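Cycloalternan-forming enzyme (Listeria monocytogenes serovar 1/2a, PDB 5F7U) is a multidomain glycoside hydrolase family 31 protein that binds glycans on a TIM-barrel domain flanked by beta-rich domains, one of them a family 6 carbohydrate-binding module. Local coordinates at residues 361-366 with 580-585; 367-372 with 395-400. The protein carries 1 engineered substitution. All coordinates share one frame; numbering follows the deposited sequence.

Contact 1. Residues 361-366 with 580-585; sequences PKWAFG and EAVSFS
Pro361 and Glu580 bring the two backbones closest, their CA atoms 6.0 Å apart, and from there the chains diverge, the Ala364 and Val582 CA atoms being separated by 7.2 Å. Residues 362-365 form a 3-10 turn, opened by the bond from Ala364 N to Pro361 O, whereas the other segment runs into the barrel strand 584-585. Trp363 supplies the polar link. Its NE1 donates to the backbone O of Glu580 at 2.9 Å, with an N-H...O angle of 152°; the acceptor lies in the plane of the indole, and the nitrogen in turn lies in the carbonyl plane, so one directional bond meets the ring at its edge. Chi1 of 76° sets CG between the backbone N and the carbonyl carbon and, together with chi2, leaves NE1 facing Glu580 O and CZ2 facing Val582. There CG2 of Val582 packs obliquely against Trp363 CZ2 at 3.4 Å. The same methyl also meets Pro361 CD at 3.7 Å and Ala364 CB at 4.1 Å, so a single valine branch touches three residues of the turn. It reaches them because it stands beside its own backbone N, with CG1 anti to that nitrogen (chi1 172°). Glu580 bends at chi2 and lays its carboxylate alongside the proline, OE2 coming within 3.3 Å of Pro361 CB. A water accepts from Trp363 N and donates a weak bond to Glu580 OE1. Beyond these two segments, Leu820 touches Trp363, and Ala581 turns back onto Ala574 of helix 555-577. Val582 also packs on Ile597 of strand 597-599, while Phe365 meets helix 702-715, which places the contact between that helix and the barrel strands.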
loop_
_atom_site.group_PDB
_atom_site.type_symbol
_atom_site.label_atom_id
_atom_site.label_comp_id
_atom_site.label_asym_id
_atom_site.label_seq_id
_atom_site.Cartn_x
_atom_site.Cartn_y
_atom_site.Cartn_z
ATOM N N PRO A 361 -15.420 -7.386 -3.893
ATOM C CA PRO A 361 -16.636 -6.712 -4.369
ATOM C C PRO A 361 -16.578 -5.210 -4.229
ATOM O O PRO A 361 -15.824 -4.685 -3.399
ATOM C CB PRO A 361 -17.766 -7.282 -3.507
ATOM C CG PRO A 361 -17.148 -8.145 -2.503
ATOM C CD PRO A 361 -15.692 -8.324 -2.783
ATOM N N LYS A 362 -17.372 -4.523 -5.053
ATOM C CA LYS A 362 -17.397 -3.067 -5.038
ATOM C C LYS A 362 -17.686 -2.457 -3.676
ATOM O O LYS A 362 -17.163 -1.392 -3.349
ATOM C CB LYS A 362 -18.400 -2.551 -6.065
ATOM C CG LYS A 362 -18.256 -1.054 -6.315
ATOM C CD LYS A 362 -18.748 -0.743 -7.720
ATOM C CE LYS A 362 -20.102 -0.139 -7.748
ATOM N NZ LYS A 362 -20.350 0.009 -9.240
ATOM N N TRP A 363 -18.499 -3.128 -2.864
ATOM C CA TRP A 363 -18.800 -2.589 -1.533
ATOM C C TRP A 363 -17.588 -2.361 -0.647
ATOM O O TRP A 363 -17.602 -1.473 0.197
ATOM C CB TRP A 363 -19.857 -3.421 -0.793
ATOM C CG TRP A 363 -19.411 -4.740 -0.187
ATOM C CD1 TRP A 363 -19.582 -5.992 -0.731
ATOM C CD2 TRP A 363 -18.771 -4.938 1.088
ATOM N NE1 TRP A 363 -19.075 -6.946 0.118
ATOM C CE2 TRP A 363 -18.587 -6.336 1.248
ATOM C CE3 TRP A 363 -18.353 -4.074 2.116
ATOM C CZ2 TRP A 363 -17.988 -6.891 2.396
ATOM C CZ3 TRP A 363 -17.750 -4.625 3.264
ATOM C CH2 TRP A 363 -17.575 -6.031 3.388
ATOM N N ALA A 364 -16.529 -3.134 -0.870
ATOM C CA ALA A 364 -15.299 -2.941 -0.119
ATOM C C ALA A 364 -14.665 -1.559 -0.358
ATOM O O ALA A 364 -13.871 -1.103 0.467
ATOM C CB ALA A 364 -14.316 -4.066 -0.426
ATOM N N PHE A 365 -15.045 -0.904 -1.457
ATOM C CA PHE A 365 -14.465 0.391 -1.868
ATOM C C PHE A 365 -15.277 1.629 -1.499
ATOM O O PHE A 365 -14.906 2.752 -1.865
ATOM C CB PHE A 365 -14.095 0.316 -3.353
ATOM C CG PHE A 365 -13.070 -0.738 -3.602
ATOM C CD1 PHE A 365 -11.720 -0.475 -3.352
ATOM C CD2 PHE A 365 -13.459 -2.033 -3.961
ATOM C CE1 PHE A 365 -10.759 -1.477 -3.484
ATOM C CE2 PHE A 365 -12.513 -3.040 -4.097
ATOM C CZ PHE A 365 -11.157 -2.763 -3.868
ATOM N N GLY A 366 -16.379 1.426 -0.773
ATOM C CA GLY A 366 -17.103 2.542 -0.167
ATOM C C GLY A 366 -16.616 2.789 1.258
ATOM O O GLY A 366 -15.632 2.167 1.718
ATOM N N GLU A 580 -19.269 -12.772 -1.611
ATOM C CA GLU A 580 -19.057 -11.326 -1.446
ATOM C C GLU A 580 -18.368 -10.961 -0.127
ATOM O O GLU A 580 -18.316 -9.777 0.233
ATOM C CB GLU A 580 -20.391 -10.579 -1.527
ATOM C CG GLU A 580 -21.063 -10.594 -2.886
ATOM C CD GLU A 580 -20.899 -9.267 -3.607
ATOM O OE1 GLU A 580 -21.529 -8.247 -3.182
ATOM O OE2 GLU A 580 -20.132 -9.242 -4.600
ATOM N N ALA A 581 -17.855 -11.964 0.588
ATOM C CA ALA A 581 -17.199 -11.739 1.886
ATOM C C ALA A 581 -15.819 -11.131 1.708
ATOM O O ALA A 581 -15.098 -11.466 0.771
ATOM C CB ALA A 581 -17.097 -13.036 2.670
ATOM N N VAL A 582 -15.460 -10.227 2.611
ATOM C CA VAL A 582 -14.184 -9.505 2.534
ATOM C C VAL A 582 -13.466 -9.638 3.878
ATOM O O VAL A 582 -14.111 -9.510 4.920
ATOM C CB VAL A 582 -14.467 -8.011 2.262
ATOM C CG1 VAL A 582 -13.208 -7.154 2.370
ATOM C CG2 VAL A 582 -15.082 -7.852 0.877
ATOM N N SER A 583 -12.147 -9.869 3.857
ATOM C CA SER A 583 -11.319 -9.771 5.071
ATOM C C SER A 583 -10.651 -8.404 5.222
ATOM O O SER A 583 -10.365 -7.735 4.220
ATOM C CB SER A 583 -10.231 -10.837 5.051
ATOM O OG SER A 583 -10.810 -12.134 5.151
ATOM N N PHE A 584 -10.354 -8.043 6.475
ATOM C CA PHE A 584 -9.778 -6.749 6.820
ATOM C C PHE A 584 -8.743 -7.113 7.886
ATOM O O PHE A 584 -9.107 -7.569 8.988
ATOM C CB PHE A 584 -10.930 -5.880 7.359
ATOM C CG PHE A 584 -10.636 -4.404 7.425
ATOM C CD1 PHE A 584 -9.883 -3.873 8.489
ATOM C CD2 PHE A 584 -11.193 -3.528 6.475
ATOM C CE1 PHE A 584 -9.628 -2.501 8.581
ATOM C CE2 PHE A 584 -10.936 -2.144 6.568
ATOM C CZ PHE A 584 -10.153 -1.641 7.623
ATOM N N SER A 585 -7.451 -6.977 7.550
ATOM C CA SER A 585 -6.363 -7.537 8.394
ATOM C C SER A 585 -5.197 -6.572 8.493
ATOM O O SER A 585 -5.169 -5.575 7.768
ATOM C CB SER A 585 -5.853 -8.841 7.789
ATOM O OG SER A 585 -6.932 -9.730 7.543
HETATM O O HOH W 1 -20.724 -5.081 -4.199
#

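Contact 2. Residues 367-372 with 395-400. With GLC (alpha-D-glucopyranose), chain F; GLC (alpha-D-glucopyranose), chain B.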
loop_
_atom_site.group_PDB
_atom_site.type_symbol
_atom_site.label_atom_id
_atom_site.label_comp_id
_atom_site.label_asym_id
_atom_site.label_seq_id
_atom_site.Cartn_x
_atom_site.Cartn_y
_atom_site.Cartn_z
ATOM N N LEU A 367 -17.305 3.662 1.990
ATOM C CA LEU A 367 -16.843 3.977 3.340
ATOM C C LEU A 367 -17.139 2.824 4.313
ATOM O O LEU A 367 -18.257 2.300 4.320
ATOM C CB LEU A 367 -17.515 5.246 3.868
ATOM C CG LEU A 367 -17.281 5.649 5.338
ATOM C CD1 LEU A 367 -15.804 5.982 5.577
ATOM C CD2 LEU A 367 -18.183 6.843 5.667
ATOM N N TRP A 368 -16.133 2.480 5.124
ATOM C CA TRP A 368 -16.298 1.559 6.243
ATOM C C TRP A 368 -16.448 2.313 7.547
ATOM O O TRP A 368 -15.627 3.176 7.841
ATOM C CB TRP A 368 -15.077 0.664 6.396
ATOM C CG TRP A 368 -14.847 -0.309 5.298
ATOM C CD1 TRP A 368 -14.520 -0.027 4.001
ATOM C CD2 TRP A 368 -14.864 -1.736 5.419
ATOM N NE1 TRP A 368 -14.346 -1.214 3.293
ATOM C CE2 TRP A 368 -14.567 -2.270 4.140
ATOM C CE3 TRP A 368 -15.131 -2.618 6.479
ATOM C CZ2 TRP A 368 -14.500 -3.647 3.892
ATOM C CZ3 TRP A 368 -15.079 -4.020 6.218
ATOM C CH2 TRP A 368 -14.754 -4.503 4.933
ATOM N N MET A 369 -17.481 1.968 8.326
ATOM C CA MET A 369 -17.700 2.559 9.671
ATOM C C MET A 369 -17.340 1.568 10.755
ATOM O O MET A 369 -17.743 0.408 10.703
ATOM C CB MET A 369 -19.174 2.933 9.853
ATOM C CG MET A 369 -19.717 3.738 8.683
ATOM S SD MET A 369 -21.184 4.698 9.118
ATOM C CE MET A 369 -22.258 3.413 9.765
ATOM N N SER A 370 -16.624 2.034 11.769
ATOM C CA SER A 370 -16.142 1.140 12.823
ATOM C C SER A 370 -15.960 1.962 14.094
ATOM O O SER A 370 -15.649 3.147 14.005
ATOM C CB SER A 370 -14.812 0.506 12.400
ATOM O OG SER A 370 -14.266 -0.313 13.433
ATOM N N ALA A 371 -16.131 1.324 15.252
ATOM C CA ALA A 371 -15.807 1.919 16.564
ATOM C C ALA A 371 -15.798 0.811 17.582
ATOM O O ALA A 371 -16.793 0.081 17.722
ATOM C CB ALA A 371 -16.817 2.998 16.971
ATOM N N ASN A 372 -14.694 0.688 18.320
ATOM C CA ASN A 372 -14.626 -0.364 19.322
ATOM C C ASN A 372 -15.741 -0.238 20.362
ATOM O O ASN A 372 -16.186 -1.252 20.910
ATOM C CB ASN A 372 -13.256 -0.401 20.004
ATOM C CG ASN A 372 -13.079 -1.632 20.863
ATOM O OD1 ASN A 372 -13.222 -1.565 22.099
ATOM N ND2 ASN A 372 -12.801 -2.770 20.225
ATOM N N THR A 395 -20.788 1.817 3.086
ATOM C CA THR A 395 -21.052 0.459 2.585
ATOM C C THR A 395 -20.493 -0.650 3.467
ATOM O O THR A 395 -20.878 -1.814 3.313
ATOM C CB THR A 395 -20.523 0.261 1.157
ATOM O OG1 THR A 395 -19.116 0.510 1.135
ATOM C CG2 THR A 395 -21.251 1.198 0.180
ATOM N N GLY A 396 -19.573 -0.298 4.367
ATOM C CA GLY A 396 -18.952 -1.294 5.242
ATOM C C GLY A 396 -19.188 -0.974 6.704
ATOM O O GLY A 396 -19.289 0.186 7.084
ATOM N N PHE A 397 -19.274 -2.018 7.529
ATOM C CA PHE A 397 -19.607 -1.868 8.943
ATOM C C PHE A 397 -18.796 -2.904 9.713
ATOM O O PHE A 397 -18.737 -4.079 9.323
ATOM C CB PHE A 397 -21.114 -2.080 9.169
ATOM C CG PHE A 397 -21.609 -1.576 10.505
ATOM C CD1 PHE A 397 -21.417 -2.312 11.673
ATOM C CD2 PHE A 397 -22.316 -0.374 10.583
ATOM C CE1 PHE A 397 -21.866 -1.829 12.904
ATOM C CE2 PHE A 397 -22.777 0.115 11.811
ATOM C CZ PHE A 397 -22.557 -0.612 12.974
ATOM N N VAL A 398 -18.138 -2.477 10.779
ATOM C CA VAL A 398 -17.298 -3.408 11.530
ATOM C C VAL A 398 -17.821 -3.491 12.954
ATOM O O VAL A 398 -18.147 -2.457 13.539
ATOM C CB VAL A 398 -15.814 -2.955 11.577
ATOM C CG1 VAL A 398 -14.955 -3.976 12.343
ATOM C CG2 VAL A 398 -15.250 -2.724 10.166
ATOM N N LEU A 399 -17.905 -4.710 13.498
ATOM C CA LEU A 399 -18.126 -4.883 14.937
ATOM C C LEU A 399 -16.931 -5.564 15.562
ATOM O O LEU A 399 -16.518 -6.628 15.107
ATOM C CB LEU A 399 -19.391 -5.707 15.236
ATOM C CG LEU A 399 -20.719 -4.962 15.132
ATOM C CD1 LEU A 399 -21.810 -5.967 15.449
ATOM C CD2 LEU A 399 -20.758 -3.809 16.132
ATOM N N GLU A 400 -16.403 -4.954 16.618
ATOM C CA GLU A 400 -15.310 -5.530 17.372
ATOM C C GLU A 400 -15.780 -6.095 18.685
ATOM O O GLU A 400 -15.497 -7.268 18.994
ATOM C CB GLU A 400 -14.204 -4.499 17.603
ATOM C CG GLU A 400 -13.556 -4.044 16.308
ATOM C CD GLU A 400 -12.239 -3.335 16.511
ATOM O OE1 GLU A 400 -12.045 -2.690 17.575
ATOM O OE2 GLU A 400 -11.392 -3.427 15.591
HETATM C C1 GLC F . -6.180 -4.203 17.923
HETATM C C2 GLC F . -6.518 -3.515 16.583
HETATM C C3 GLC F . -7.537 -2.367 16.733
HETATM C C4 GLC F . -8.781 -2.853 17.494
HETATM C C5 GLC F . -8.399 -3.678 18.731
HETATM C C6 GLC F . -9.590 -4.317 19.427
HETATM O O2 GLC F . -5.319 -3.153 15.890
HETATM O O3 GLC F . -7.949 -1.859 15.451
HETATM O O4 GLC F . -9.582 -1.728 17.898
HETATM O O5 GLC F . -7.418 -4.703 18.467
HETATM O O6 GLC F . -9.079 -4.881 20.651
HETATM C C1 GLC B . -9.956 -4.576 21.764
HETATM C C2 GLC B . -9.340 -5.097 23.070
HETATM C C3 GLC B . -9.485 -6.620 23.188
HETATM C C4 GLC B . -10.933 -7.057 22.969
HETATM C C5 GLC B . -11.393 -6.526 21.603
HETATM C C6 GLC B . -12.801 -6.945 21.197
HETATM O O2 GLC B . -7.947 -4.779 23.114
HETATM O O3 GLC B . -9.030 -7.062 24.472
HETATM O O4 GLC B . -11.004 -8.487 23.018
HETATM O O5 GLC B . -11.291 -5.087 21.590
HETATM O O6 GLC B . -13.743 -6.272 22.039
HETATM O O HOH W 2 -17.311 -2.696 17.971
HETATM O O HOH W 3 -16.067 -1.565 15.234
#
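The first beta-alpha-beta unit of the TIM barrel, strand 367-369, helix 377-389 and strand 396-399, ends here in a glycan pocket containing Asn372 and Glu400. The strands are parallel, with axes 4.4 Å apart and 23° between their directions. Leu367 O accepts from both Thr395 N and Gly396 N; Met369 N then donates to Gly396 O at 2.8 Å, and Val398 N to Met369 O. Gly396 CA lies over one face of the Trp368 indole, 4.0 Å above its plane, where the absence of a side chain lets the ring approach the strand. Val398 CG2 meets the edge of that ring at CE3 (3.7 Å). Pointing from the other side of the sheet, Met369 bends at chi3 (-55°) to bring CE 3.9 Å from Phe397 CD2. At the pocket, Asn372 ND2 donates to Glu400 OE1 at 2.8 Å on the anti side of the carboxylate, whose plane stands 76° from the amide. ND2 also donates to O5 of the chain B glucose (3.1 Å), and OE1 accepts from O4 of the chain F glucose (2.7 Å). With OE2 salt-bridged to Lys535, the carboxylate is gripped at both oxygens, consistent with a fixed orientation toward the sugar.

How the contacts relate
Contact 1 and contact 2 lie 11 Å apart between centres, within the same TIM-barrel domain. Along the chain the order is 361-366, 367-372, 395-400 and 580-585, so the whole of contact 2 falls between the two halves of contact 1. Strands 367-369 and 396-399 are neighbours in the eight-stranded parallel barrel, whereas 584-585 is its fifth strand, reached across the interior. The contacts meet directly: Trp363 O lies 2.7 Å from Thr395 OG1, a probable hydrogen bond, and Trp368 CH2 packs 3.4 Å from Trp363 CZ3. Phe584 also touches Trp368. Aromatic packing thus connects the turn at the strands' N-terminal ends to the barrel interior, while the glycan pocket lies at their C-terminal ends.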